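Local coordinates for protein uncharacterized HTH-type transcriptional regulator YydK (Bacillus subtilis subsp. subtilis, PDB 3BWG) that probably binds DNA as a GntR-type transcriptional regulator, joining a winged helix-turn-helix domain to a UTRA domain of the kind that senses effectors in related proteins, at residues S158-I161 against I165-G168; K106-A111 against E141-K146; T16-H21 against G57-V62; P30-L35 against S44-S49. One frame throughout, in Å; residues are numbered along the deposited sequence.

How the contacts relate
The four contacts split between two domains. Contacts 3 and 4 belong to the N-terminal winged helix-turn-helix, where their centres are 13 Å apart and Tyr-17 CE1 meets Pro-30 CD at 4.1 Å; the helix pairing of contact 4 is made by chain lying between the two segments of contact 3. Contacts 1 and 2 belong to the UTRA domain, 18 Å apart between centres, and touch where Ile-161 CD1 packs on Tyr-144 OH at 3.3 Å. Contact 2 carries a bound 1,2-ethanediol. The two pairs of contacts do not touch each other: contacts 1 and 3 have their nearest atoms about 17 Å apart, and the centres of contacts 2 and 4 are 47 Å apart.

Contact 1 of 4, residues S158-I161 against I165-G168; sequences SHSI and IREG
The guanidinium of Arg-166 comes round toward the hydroxyl of Ser-160, which meets it obliquely; at 4.5 Å from Ser-160 OG to Arg-166 NH2 this is a loose approach with no bond. A second planar group, the peptide carbonyl of Ile-161, carries the bond. Ile-165 N donates to Ile-161 O at 3.0 Å, lying in the carbonyl plane, with the N-H pointing at the oxygen at 155°. The same oxygen also has Ile-165 CG1 against it, 3.2 Å away, because CG1 stands beside its own backbone N (chi1 -68°) and so leans back over the acceptor. This is one turn of helix 161-167 in the UTRA domain, an i to i+4 pair near its start. Ser-160 takes the N-cap position, its OG accepting a weak bond from His-163 N. On the buried side the two isoleucines cross at a slant, Ile-161 CG2 touching Ile-165 CD1 at 3.8 Å. Ile-161 CG2 is the branch anti to the backbone N, whereas CG1 of that residue leads away from Ile-165. Ile-165 continues onto Leu-171 and onto Ile-173 of strand 173-184, and Arg-166 also rests on Ile-173.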
loop_
_atom_site.group_PDB
_atom_site.type_symbol
_atom_site.label_atom_id
_atom_site.label_comp_id
_atom_site.label_asym_id
_atom_site.label_seq_id
_atom_site.Cartn_x
_atom_site.Cartn_y
_atom_site.Cartn_z
ATOM N N SER B 158 2.601 -21.158 -14.825
ATOM C CA SER B 158 3.676 -20.390 -15.457
ATOM C C SER B 158 3.216 -19.046 -16.009
ATOM O O SER B 158 4.030 -18.267 -16.471
ATOM C CB SER B 158 4.446 -21.178 -16.498
ATOM O OG SER B 158 3.617 -22.015 -17.191
ATOM N N HIS B 159 1.920 -18.758 -15.927
ATOM C CA HIS B 159 1.428 -17.436 -16.305
ATOM C C HIS B 159 0.795 -16.672 -15.132
ATOM O O HIS B 159 1.361 -16.647 -14.041
ATOM C CB HIS B 159 0.539 -17.561 -17.540
ATOM C CG HIS B 159 1.275 -18.114 -18.717
ATOM N ND1 HIS B 159 1.168 -19.430 -19.117
ATOM C CD2 HIS B 159 2.188 -17.541 -19.546
ATOM C CE1 HIS B 159 1.955 -19.635 -20.161
ATOM N NE2 HIS B 159 2.590 -18.508 -20.435
ATOM N N SER B 160 -0.372 -16.071 -15.345
ATOM C CA SER B 160 -1.111 -15.390 -14.279
ATOM C C SER B 160 -2.167 -16.293 -13.660
ATOM O O SER B 160 -3.221 -16.582 -14.255
ATOM C CB SER B 160 -1.749 -14.096 -14.782
ATOM O OG SER B 160 -2.270 -13.383 -13.673
ATOM N N ILE B 161 -1.892 -16.740 -12.447
ATOM C CA ILE B 161 -2.842 -17.596 -11.739
ATOM C C ILE B 161 -4.174 -16.827 -11.469
ATOM O O ILE B 161 -5.244 -17.375 -11.645
ATOM C CB ILE B 161 -2.181 -18.169 -10.410
ATOM C CG1 ILE B 161 -0.937 -19.005 -10.771
ATOM C CG2 ILE B 161 -3.202 -18.983 -9.555
ATOM C CD1 ILE B 161 -0.139 -19.523 -9.603
ATOM N N ILE B 165 -8.216 -17.611 -12.285
ATOM C CA ILE B 165 -9.136 -17.615 -11.169
ATOM C C ILE B 165 -10.346 -16.768 -11.498
ATOM O O ILE B 165 -11.464 -17.216 -11.269
ATOM C CB ILE B 165 -8.416 -17.169 -9.886
ATOM C CG1 ILE B 165 -7.409 -18.270 -9.530
ATOM C CG2 ILE B 165 -9.438 -16.896 -8.740
ATOM C CD1 ILE B 165 -6.685 -18.075 -8.222
ATOM N N ARG B 166 -10.104 -15.580 -12.055
ATOM C CA ARG B 166 -11.146 -14.619 -12.385
ATOM C C ARG B 166 -11.868 -15.127 -13.624
ATOM O O ARG B 166 -13.080 -15.354 -13.595
ATOM C CB ARG B 166 -10.575 -13.213 -12.681
ATOM C CG ARG B 166 -9.932 -12.444 -11.498
ATOM C CD ARG B 166 -9.345 -11.052 -11.979
ATOM N NE ARG B 166 -7.883 -11.035 -12.265
ATOM C CZ ARG B 166 -7.305 -10.834 -13.471
ATOM N NH1 ARG B 166 -8.039 -10.631 -14.573
ATOM N NH2 ARG B 166 -5.972 -10.837 -13.578
ATOM N N GLU B 167 -11.086 -15.338 -14.684
ATOM C CA GLU B 167 -11.609 -15.579 -16.011
ATOM C C GLU B 167 -12.127 -16.999 -16.165
ATOM O O GLU B 167 -13.211 -17.177 -16.661
ATOM C CB GLU B 167 -10.546 -15.264 -17.064
ATOM C CG GLU B 167 -11.071 -14.458 -18.233
ATOM C CD GLU B 167 -11.677 -13.094 -17.833
ATOM O OE1 GLU B 167 -10.990 -12.278 -17.168
ATOM O OE2 GLU B 167 -12.843 -12.830 -18.209
ATOM N N GLY B 168 -11.381 -17.989 -15.682
ATOM C CA GLY B 168 -11.683 -19.389 -15.923
ATOM C C GLY B 168 -12.568 -20.004 -14.868
ATOM O O GLY B 168 -13.489 -20.742 -15.200
#

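Contact 2 of 4, residues K106-A111 against E141-K146; sequences KPTPEA and ESYYTK. With EDO (1,2-ethanediol), chain H.
Ala-111 packs on Tyr-143, and two residues before that tyrosine Glu-141 makes the shortest polar bond: O2 of the 1,2-ethanediol donates to Glu-141 OE2 at 2.6 Å. The diol, probably from the crystallisation liquor, is also hydrogen-bonded to Ser-222 OG. Beyond CG the Glu-141 chain is fully extended (chi2 -180°), which carries the carboxylate out from the strand to the diol, and its other oxygen, OE1, is hydrogen-bonded to Tyr-125 OH.

The two segments themselves meet through apolar atoms. Ala-111 CB sits over one face of the Tyr-143 ring, 3.8 Å from the centroid and 18° off the ring normal, a CH-pi contact. The methyl is displaced toward the CG side, with CG and CD1 both 3.7 Å from it. Tyr-143 CG stands beside its own backbone N (chi1 -49°), a placing that lays the ring along the strand beneath the helix start. Thr-108 approaches the same ring more loosely: Thr-108 OG1 is 4.4 Å from Tyr-143 CE1, in an oblique direction. Thr-108 is the N-cap of helix 109-114, and its OG1 accepts from Ala-111 N at 3.1 Å; the bond ties the residue that touches the ring to the helix end.

The helix start thus lies against one side of strand 135-145, which runs between strands 123-132 and 215-224 of the antiparallel UTRA sheet. Ile-123 and Tyr-125 from the first and Lys-220 from the second flank Tyr-143, while Glu-110 reaches Lys-220 in a salt bridge.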
loop_
_atom_site.group_PDB
_atom_site.type_symbol
_atom_site.label_atom_id
_atom_site.label_comp_id
_atom_site.label_asym_id
_atom_site.label_seq_id
_atom_site.Cartn_x
_atom_site.Cartn_y
_atom_site.Cartn_z
ATOM N N LYS B 106 -1.346 -31.837 1.509
ATOM C CA LYS B 106 -1.881 -31.241 2.726
ATOM C C LYS B 106 -1.112 -29.931 3.058
ATOM O O LYS B 106 0.070 -29.803 2.733
ATOM C CB LYS B 106 -1.856 -32.242 3.908
ATOM C CG LYS B 106 -2.578 -33.540 3.627
ATOM C CD LYS B 106 -4.034 -33.292 3.229
ATOM C CE LYS B 106 -4.757 -34.600 3.032
ATOM N NZ LYS B 106 -6.127 -34.344 2.491
ATOM N N PRO B 107 -1.802 -28.947 3.676
ATOM C CA PRO B 107 -1.107 -27.689 3.993
ATOM C C PRO B 107 -0.162 -27.855 5.190
ATOM O O PRO B 107 -0.444 -28.666 6.095
ATOM C CB PRO B 107 -2.260 -26.741 4.408
ATOM C CG PRO B 107 -3.384 -27.683 4.931
ATOM C CD PRO B 107 -3.233 -28.945 4.079
ATOM N N THR B 108 0.917 -27.075 5.217
ATOM C CA THR B 108 1.628 -26.865 6.450
ATOM C C THR B 108 0.669 -26.256 7.511
ATOM O O THR B 108 -0.402 -25.750 7.183
ATOM C CB THR B 108 2.839 -25.938 6.259
ATOM O OG1 THR B 108 2.403 -24.626 5.905
ATOM C CG2 THR B 108 3.819 -26.469 5.186
ATOM N N PRO B 109 1.016 -26.364 8.801
ATOM C CA PRO B 109 0.210 -25.646 9.808
ATOM C C PRO B 109 0.060 -24.144 9.518
ATOM O O PRO B 109 -1.049 -23.627 9.538
ATOM C CB PRO B 109 0.977 -25.892 11.100
ATOM C CG PRO B 109 1.647 -27.199 10.850
ATOM C CD PRO B 109 2.039 -27.221 9.418
ATOM N N GLU B 110 1.182 -23.474 9.244
ATOM C CA GLU B 110 1.176 -22.093 8.784
ATOM C C GLU B 110 0.207 -21.779 7.606
ATOM O O GLU B 110 -0.506 -20.769 7.618
ATOM C CB GLU B 110 2.600 -21.692 8.427
ATOM C CG GLU B 110 2.695 -20.338 7.731
ATOM C CD GLU B 110 4.095 -20.066 7.181
ATOM O OE1 GLU B 110 4.686 -19.038 7.557
ATOM O OE2 GLU B 110 4.615 -20.907 6.419
ATOM N N ALA B 111 0.173 -22.614 6.583
ATOM C CA ALA B 111 -0.668 -22.273 5.415
ATOM C C ALA B 111 -2.127 -22.485 5.798
ATOM O O ALA B 111 -3.015 -21.773 5.316
ATOM C CB ALA B 111 -0.322 -23.100 4.208
ATOM N N GLU B 141 6.532 -19.446 -2.889
ATOM C CA GLU B 141 5.765 -20.620 -2.574
ATOM C C GLU B 141 4.380 -20.089 -2.337
ATOM O O GLU B 141 4.201 -19.102 -1.586
ATOM C CB GLU B 141 6.276 -21.274 -1.286
ATOM C CG GLU B 141 7.561 -22.080 -1.427
ATOM C CD GLU B 141 7.993 -22.700 -0.083
ATOM O OE1 GLU B 141 7.724 -23.905 0.168
ATOM O OE2 GLU B 141 8.586 -21.959 0.733
ATOM N N SER B 142 3.388 -20.705 -2.986
ATOM C CA SER B 142 2.013 -20.379 -2.668
ATOM C C SER B 142 1.125 -21.588 -2.459
ATOM O O SER B 142 1.428 -22.698 -2.900
ATOM C CB SER B 142 1.418 -19.411 -3.672
ATOM O OG SER B 142 1.854 -19.743 -4.953
ATOM N N TYR B 143 0.030 -21.356 -1.747
ATOM C CA TYR B 143 -0.852 -22.420 -1.346
ATOM C C TYR B 143 -2.264 -21.996 -1.621
ATOM O O TYR B 143 -2.706 -21.000 -1.116
ATOM C CB TYR B 143 -0.712 -22.671 0.157
ATOM C CG TYR B 143 0.704 -22.816 0.670
ATOM C CD1 TYR B 143 1.220 -24.072 0.992
ATOM C CD2 TYR B 143 1.500 -21.694 0.889
ATOM C CE1 TYR B 143 2.509 -24.201 1.517
ATOM C CE2 TYR B 143 2.777 -21.808 1.382
ATOM C CZ TYR B 143 3.286 -23.058 1.691
ATOM O OH TYR B 143 4.561 -23.158 2.189
ATOM N N TYR B 144 -2.992 -22.810 -2.363
ATOM C CA TYR B 144 -4.366 -22.489 -2.759
ATOM C C TYR B 144 -5.304 -23.517 -2.233
ATOM O O TYR B 144 -5.085 -24.688 -2.452
ATOM C CB TYR B 144 -4.469 -22.487 -4.289
ATOM C CG TYR B 144 -3.569 -21.474 -4.899
ATOM C CD1 TYR B 144 -4.055 -20.223 -5.330
ATOM C CD2 TYR B 144 -2.226 -21.747 -5.042
ATOM C CE1 TYR B 144 -3.181 -19.285 -5.883
ATOM C CE2 TYR B 144 -1.363 -20.843 -5.580
ATOM C CZ TYR B 144 -1.833 -19.628 -5.996
ATOM O OH TYR B 144 -0.899 -18.775 -6.521
ATOM N N THR B 145 -6.374 -23.077 -1.582
ATOM C CA THR B 145 -7.426 -23.996 -1.083
ATOM C C THR B 145 -8.058 -24.696 -2.254
ATOM O O THR B 145 -8.631 -24.047 -3.081
ATOM C CB THR B 145 -8.498 -23.251 -0.266
ATOM O OG1 THR B 145 -7.852 -22.507 0.783
ATOM C CG2 THR B 145 -9.484 -24.238 0.377
ATOM N N LYS B 146 -7.917 -26.012 -2.333
ATOM C CA LYS B 146 -8.343 -26.798 -3.497
ATOM C C LYS B 146 -9.876 -26.834 -3.728
ATOM O O LYS B 146 -10.341 -26.891 -4.864
ATOM C CB LYS B 146 -7.757 -28.224 -3.416
ATOM C CG LYS B 146 -7.867 -28.959 -4.722
ATOM C CD LYS B 146 -7.021 -30.165 -4.803
ATOM C CE LYS B 146 -7.386 -30.982 -6.020
ATOM N NZ LYS B 146 -8.739 -31.637 -5.906
HETATM C C1 EDO H . 9.712 -17.480 -0.296
HETATM O O1 EDO H . 11.029 -17.231 0.184
HETATM C C2 EDO H . 9.549 -18.977 -0.411
HETATM O O2 EDO H . 9.416 -19.487 0.923
#

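Contact 3 of 4, residues T16-H21 against G57-V62; sequences TYIEEH and GAIFQV
Ile-18, on helix 6-20, carries most of this small contact, and it does so with one methyl. Its CB is directed at the 57-62 segment and the chain beyond is nearly straight (chi2 168°), so CD1 is the atom that arrives. It comes up to Ile-59 CG2 at 4.4 Å and to the backbone oxygen of Ala-58: Ile-18 CD1 to Ala-58 O is 4.5 Å. Ile-59 opens strand 59-62, and its chi1 of 67° leaves CG2, not CG1, closest to the helix. Ala-58 contributes chiefly backbone; Ala-58 CB stays 5.2 Å from Ile-18 CD1. Just before it, Gly-57 ends helix 43-55 in a Schellman motif, turning the chain into the wing hairpin of strands 59-62 and 66-69.

The winged-helix core fills in around these residues: Val-69 and Leu-29 pack on Ile-18, while Ile-59 also packs on Leu-29, Leu-50 and Leu-53. At the next residue, the ring of Phe-60 meets Phe-175 of the second subunit. Between helix and wing only apolar atoms and one carbonyl meet, at 4.4 Å or more and with no polar bond between the segments, which fits loose, non-directional hydrophobic packing.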
loop_
_atom_site.group_PDB
_atom_site.type_symbol
_atom_site.label_atom_id
_atom_site.label_comp_id
_atom_site.label_asym_id
_atom_site.label_seq_id
_atom_site.Cartn_x
_atom_site.Cartn_y
_atom_site.Cartn_z
ATOM N N THR B 16 -5.455 7.217 -21.735
ATOM C CA THR B 16 -4.646 7.367 -22.966
ATOM C C THR B 16 -4.179 8.804 -23.205
ATOM O O THR B 16 -3.009 9.042 -23.557
ATOM C CB THR B 16 -5.436 6.907 -24.240
ATOM O OG1 THR B 16 -5.773 5.523 -24.121
ATOM C CG2 THR B 16 -4.621 7.134 -25.540
ATOM N N TYR B 17 -5.104 9.746 -23.052
ATOM C CA TYR B 17 -4.778 11.161 -23.115
ATOM C C TYR B 17 -3.661 11.552 -22.111
ATOM O O TYR B 17 -2.766 12.336 -22.444
ATOM C CB TYR B 17 -6.041 11.995 -22.891
ATOM C CG TYR B 17 -5.770 13.481 -22.844
ATOM C CD1 TYR B 17 -5.366 14.101 -21.640
ATOM C CD2 TYR B 17 -5.873 14.271 -24.011
ATOM C CE1 TYR B 17 -5.100 15.472 -21.585
ATOM C CE2 TYR B 17 -5.620 15.645 -23.968
ATOM C CZ TYR B 17 -5.227 16.240 -22.752
ATOM O OH TYR B 17 -4.965 17.585 -22.699
ATOM N N ILE B 18 -3.744 11.005 -20.888
ATOM C CA ILE B 18 -2.771 11.239 -19.807
ATOM C C ILE B 18 -1.361 10.738 -20.204
ATOM O O ILE B 18 -0.367 11.490 -20.118
ATOM C CB ILE B 18 -3.276 10.595 -18.462
ATOM C CG1 ILE B 18 -4.321 11.483 -17.773
ATOM C CG2 ILE B 18 -2.125 10.312 -17.501
ATOM C CD1 ILE B 18 -5.092 10.790 -16.602
ATOM N N GLU B 19 -1.305 9.472 -20.639
ATOM C CA GLU B 19 -0.105 8.829 -21.202
ATOM C C GLU B 19 0.493 9.642 -22.345
ATOM O O GLU B 19 1.675 9.997 -22.317
ATOM C CB GLU B 19 -0.448 7.430 -21.736
ATOM C CG GLU B 19 -0.224 6.258 -20.785
ATOM C CD GLU B 19 -0.502 6.562 -19.310
ATOM O OE1 GLU B 19 0.416 6.277 -18.506
ATOM O OE2 GLU B 19 -1.616 7.062 -18.942
ATOM N N GLU B 20 -0.340 9.957 -23.332
ATOM C CA GLU B 20 0.154 10.566 -24.569
ATOM C C GLU B 20 0.699 11.951 -24.336
ATOM O O GLU B 20 1.721 12.318 -24.904
ATOM C CB GLU B 20 -0.932 10.627 -25.631
ATOM C CG GLU B 20 -1.260 9.288 -26.215
ATOM C CD GLU B 20 -2.279 9.402 -27.320
ATOM O OE1 GLU B 20 -2.017 8.810 -28.392
ATOM O OE2 GLU B 20 -3.320 10.091 -27.124
ATOM N N HIS B 21 0.019 12.720 -23.495
ATOM C CA HIS B 21 0.517 14.042 -23.160
ATOM C C HIS B 21 1.581 13.989 -22.075
ATOM O O HIS B 21 2.074 15.038 -21.651
ATOM C CB HIS B 21 -0.632 14.989 -22.837
ATOM C CG HIS B 21 -1.452 15.335 -24.043
ATOM N ND1 HIS B 21 -2.369 14.462 -24.591
ATOM C CD2 HIS B 21 -1.464 16.438 -24.826
ATOM C CE1 HIS B 21 -2.926 15.025 -25.651
ATOM N NE2 HIS B 21 -2.392 16.224 -25.816
ATOM N N GLY B 57 -7.354 5.572 -8.748
ATOM C CA GLY B 57 -6.115 6.326 -8.386
ATOM C C GLY B 57 -5.432 7.007 -9.570
ATOM O O GLY B 57 -4.246 7.366 -9.513
ATOM N N ALA B 58 -6.205 7.192 -10.645
ATOM C CA ALA B 58 -5.731 7.829 -11.859
ATOM C C ALA B 58 -5.792 9.345 -11.713
ATOM O O ALA B 58 -4.912 10.045 -12.184
ATOM C CB ALA B 58 -6.561 7.371 -13.031
ATOM N N ILE B 59 -6.818 9.841 -11.028
ATOM C CA ILE B 59 -7.036 11.284 -10.857
ATOM C C ILE B 59 -7.484 11.562 -9.444
ATOM O O ILE B 59 -7.910 10.656 -8.751
ATOM C CB ILE B 59 -8.158 11.847 -11.827
ATOM C CG1 ILE B 59 -9.523 11.278 -11.448
ATOM C CG2 ILE B 59 -7.823 11.544 -13.285
ATOM C CD1 ILE B 59 -10.704 11.892 -12.222
ATOM N N PHE B 60 -7.380 12.827 -9.040
ATOM C CA PHE B 60 -8.061 13.335 -7.876
ATOM C C PHE B 60 -8.747 14.672 -8.216
ATOM O O PHE B 60 -8.375 15.354 -9.169
ATOM C CB PHE B 60 -7.118 13.455 -6.649
ATOM C CG PHE B 60 -6.085 14.549 -6.764
ATOM C CD1 PHE B 60 -4.883 14.323 -7.437
ATOM C CD2 PHE B 60 -6.292 15.783 -6.156
ATOM C CE1 PHE B 60 -3.908 15.308 -7.534
ATOM C CE2 PHE B 60 -5.320 16.790 -6.247
ATOM C CZ PHE B 60 -4.129 16.546 -6.937
ATOM N N GLN B 61 -9.757 15.031 -7.437
ATOM C CA GLN B 61 -10.509 16.242 -7.690
ATOM C C GLN B 61 -10.486 17.174 -6.482
ATOM O O GLN B 61 -10.632 16.725 -5.356
ATOM C CB GLN B 61 -11.933 15.864 -8.069
ATOM C CG GLN B 61 -11.948 14.801 -9.173
ATOM C CD GLN B 61 -13.252 14.764 -9.926
ATOM O OE1 GLN B 61 -13.944 13.743 -9.922
ATOM N NE2 GLN B 61 -13.614 15.886 -10.560
ATOM N N VAL B 62 -10.245 18.461 -6.719
ATOM C CA VAL B 62 -10.282 19.439 -5.638
ATOM C C VAL B 62 -11.346 20.492 -5.963
ATOM O O VAL B 62 -11.174 21.327 -6.877
ATOM C CB VAL B 62 -8.881 20.046 -5.295
ATOM C CG1 VAL B 62 -7.850 18.949 -5.118
ATOM C CG2 VAL B 62 -8.414 21.026 -6.332
#

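Contact 4 of 4, residues P30-L35 against S44-S49; sequences PVLETL and STITKS
Ile-46 meets Leu-32 and Leu-35 where the two helices of the helix-turn-helix, 32-39 and 43-55, pack together; the motif is predicted to cover 32-51. The close-packed part centres on Ile-46, a buried side chain directed at the partner helix. CG2 meets both leucines, while CD1 turns to Leu-35. CG2, the branch anti to the backbone N, meets Leu-32 CD2 at 3.5 Å, the two side chains sliding past each other in opposite directions. CG1 lies beside the backbone N and bends again at chi2 -64°, bringing Ile-46 CD1 to Leu-35 CB at 3.7 Å. Here the side chains cross at about a right angle, and Leu-35 CD1 adds a wider touch on Ile-46 CG2 at 4.0 Å. Deeper in, Ile-46 continues onto Ile-10 of helix 6-20 and onto Met-36 and Phe-39, joining the hydrophobic core of the winged-helix domain.

Leu-32 is partly exposed yet closely fitted through CD2, with a chi1 of -130°, well away from a staggered value; it also rests on Lys-43. The loose side lies beyond it. Thr-47 OG1 comes no nearer than 4.5 Å, to Leu-32 CD1, and is bonded back to Lys-43 O. Glu-33 and Ser-44 point away, and both are exposed. By analogy with other helix-turn-helix proteins, helix 43-55, the second of the motif, is probably the recognition helix. At the start of helix 32-39, Val-31 O accepts from both Thr-34 N, at 2.8 Å, and Leu-35 N, at 3.2 Å.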
loop_
_atom_site.group_PDB
_atom_site.type_symbol
_atom_site.label_atom_id
_atom_site.label_comp_id
_atom_site.label_asym_id
_atom_site.label_seq_id
_atom_site.Cartn_x
_atom_site.Cartn_y
_atom_site.Cartn_z
ATOM N N PRO B 30 -8.448 18.569 -18.621
ATOM C CA PRO B 30 -9.534 19.386 -19.166
ATOM C C PRO B 30 -10.714 19.489 -18.193
ATOM O O PRO B 30 -11.026 18.528 -17.479
ATOM C CB PRO B 30 -9.937 18.622 -20.423
ATOM C CG PRO B 30 -8.660 18.018 -20.891
ATOM C CD PRO B 30 -7.957 17.593 -19.612
ATOM N N VAL B 31 -11.343 20.662 -18.176
ATOM C CA VAL B 31 -12.495 20.942 -17.325
ATOM C C VAL B 31 -13.749 20.173 -17.806
ATOM O O VAL B 31 -13.815 19.773 -18.957
ATOM C CB VAL B 31 -12.686 22.486 -17.190
ATOM C CG1 VAL B 31 -13.430 23.097 -18.402
ATOM C CG2 VAL B 31 -13.370 22.831 -15.899
ATOM N N LEU B 32 -14.723 19.942 -16.923
ATOM C CA LEU B 32 -15.919 19.154 -17.268
ATOM C C LEU B 32 -16.478 19.428 -18.683
ATOM O O LEU B 32 -16.663 18.502 -19.477
ATOM C CB LEU B 32 -17.036 19.386 -16.242
ATOM C CG LEU B 32 -17.734 18.169 -15.603
ATOM C CD1 LEU B 32 -18.708 18.606 -14.492
ATOM C CD2 LEU B 32 -18.453 17.276 -16.584
ATOM N N GLU B 33 -16.762 20.696 -18.975
ATOM C CA GLU B 33 -17.382 21.080 -20.232
ATOM C C GLU B 33 -16.514 20.739 -21.446
ATOM O O GLU B 33 -17.038 20.497 -22.524
ATOM C CB GLU B 33 -17.750 22.569 -20.227
ATOM C CG GLU B 33 -19.094 22.904 -19.516
ATOM C CD GLU B 33 -20.365 22.737 -20.402
ATOM O OE1 GLU B 33 -21.492 22.830 -19.841
ATOM O OE2 GLU B 33 -20.255 22.521 -21.636
ATOM N N THR B 34 -15.191 20.704 -21.265
ATOM C CA THR B 34 -14.248 20.324 -22.352
ATOM C C THR B 34 -14.325 18.829 -22.660
ATOM O O THR B 34 -14.343 18.411 -23.819
ATOM C CB THR B 34 -12.820 20.741 -22.010
ATOM O OG1 THR B 34 -12.815 22.144 -21.737
ATOM C CG2 THR B 34 -11.850 20.453 -23.182
ATOM N N LEU B 35 -14.422 18.041 -21.598
ATOM C CA LEU B 35 -14.577 16.599 -21.705
ATOM C C LEU B 35 -15.902 16.219 -22.324
ATOM O O LEU B 35 -15.947 15.372 -23.220
ATOM C CB LEU B 35 -14.411 15.937 -20.326
ATOM C CG LEU B 35 -13.053 16.166 -19.653
ATOM C CD1 LEU B 35 -13.067 15.664 -18.179
ATOM C CD2 LEU B 35 -11.907 15.553 -20.507
ATOM N N SER B 44 -23.505 13.963 -16.871
ATOM C CA SER B 44 -23.631 12.777 -16.017
ATOM C C SER B 44 -22.720 11.617 -16.476
ATOM O O SER B 44 -22.224 10.841 -15.656
ATOM C CB SER B 44 -25.088 12.320 -15.992
ATOM O OG SER B 44 -25.170 10.959 -15.621
ATOM N N THR B 45 -22.536 11.488 -17.788
ATOM C CA THR B 45 -21.667 10.461 -18.345
ATOM C C THR B 45 -20.229 10.784 -17.971
ATOM O O THR B 45 -19.489 9.908 -17.505
ATOM C CB THR B 45 -21.877 10.321 -19.884
ATOM O OG1 THR B 45 -23.206 9.858 -20.127
ATOM C CG2 THR B 45 -20.897 9.305 -20.495
ATOM N N ILE B 46 -19.832 12.047 -18.107
ATOM C CA ILE B 46 -18.483 12.444 -17.697
ATOM C C ILE B 46 -18.257 12.269 -16.185
ATOM O O ILE B 46 -17.213 11.796 -15.763
ATOM C CB ILE B 46 -18.092 13.885 -18.162
ATOM C CG1 ILE B 46 -17.968 13.961 -19.695
ATOM C CG2 ILE B 46 -16.773 14.318 -17.536
ATOM C CD1 ILE B 46 -16.823 13.070 -20.316
ATOM N N THR B 47 -19.255 12.634 -15.385
ATOM C CA THR B 47 -19.171 12.517 -13.923
ATOM C C THR B 47 -18.893 11.062 -13.472
ATOM O O THR B 47 -18.105 10.834 -12.546
ATOM C CB THR B 47 -20.430 13.126 -13.279
ATOM O OG1 THR B 47 -20.450 14.532 -13.560
ATOM C CG2 THR B 47 -20.447 12.918 -11.804
ATOM N N LYS B 48 -19.515 10.098 -14.156
ATOM C CA LYS B 48 -19.303 8.662 -13.911
ATOM C C LYS B 48 -17.921 8.163 -14.352
ATOM O O LYS B 48 -17.333 7.284 -13.721
ATOM C CB LYS B 48 -20.407 7.844 -14.607
ATOM C CG LYS B 48 -21.799 8.039 -14.017
ATOM C CD LYS B 48 -22.759 6.928 -14.468
ATOM C CE LYS B 48 -24.229 7.344 -14.352
ATOM N NZ LYS B 48 -25.132 6.161 -14.498
ATOM N N SER B 49 -17.410 8.713 -15.447
ATOM C CA SER B 49 -16.051 8.419 -15.898
ATOM C C SER B 49 -15.037 8.944 -14.877
ATOM O O SER B 49 -14.061 8.272 -14.529
ATOM C CB SER B 49 -15.802 9.036 -17.269
ATOM O OG SER B 49 -16.695 8.491 -18.213
#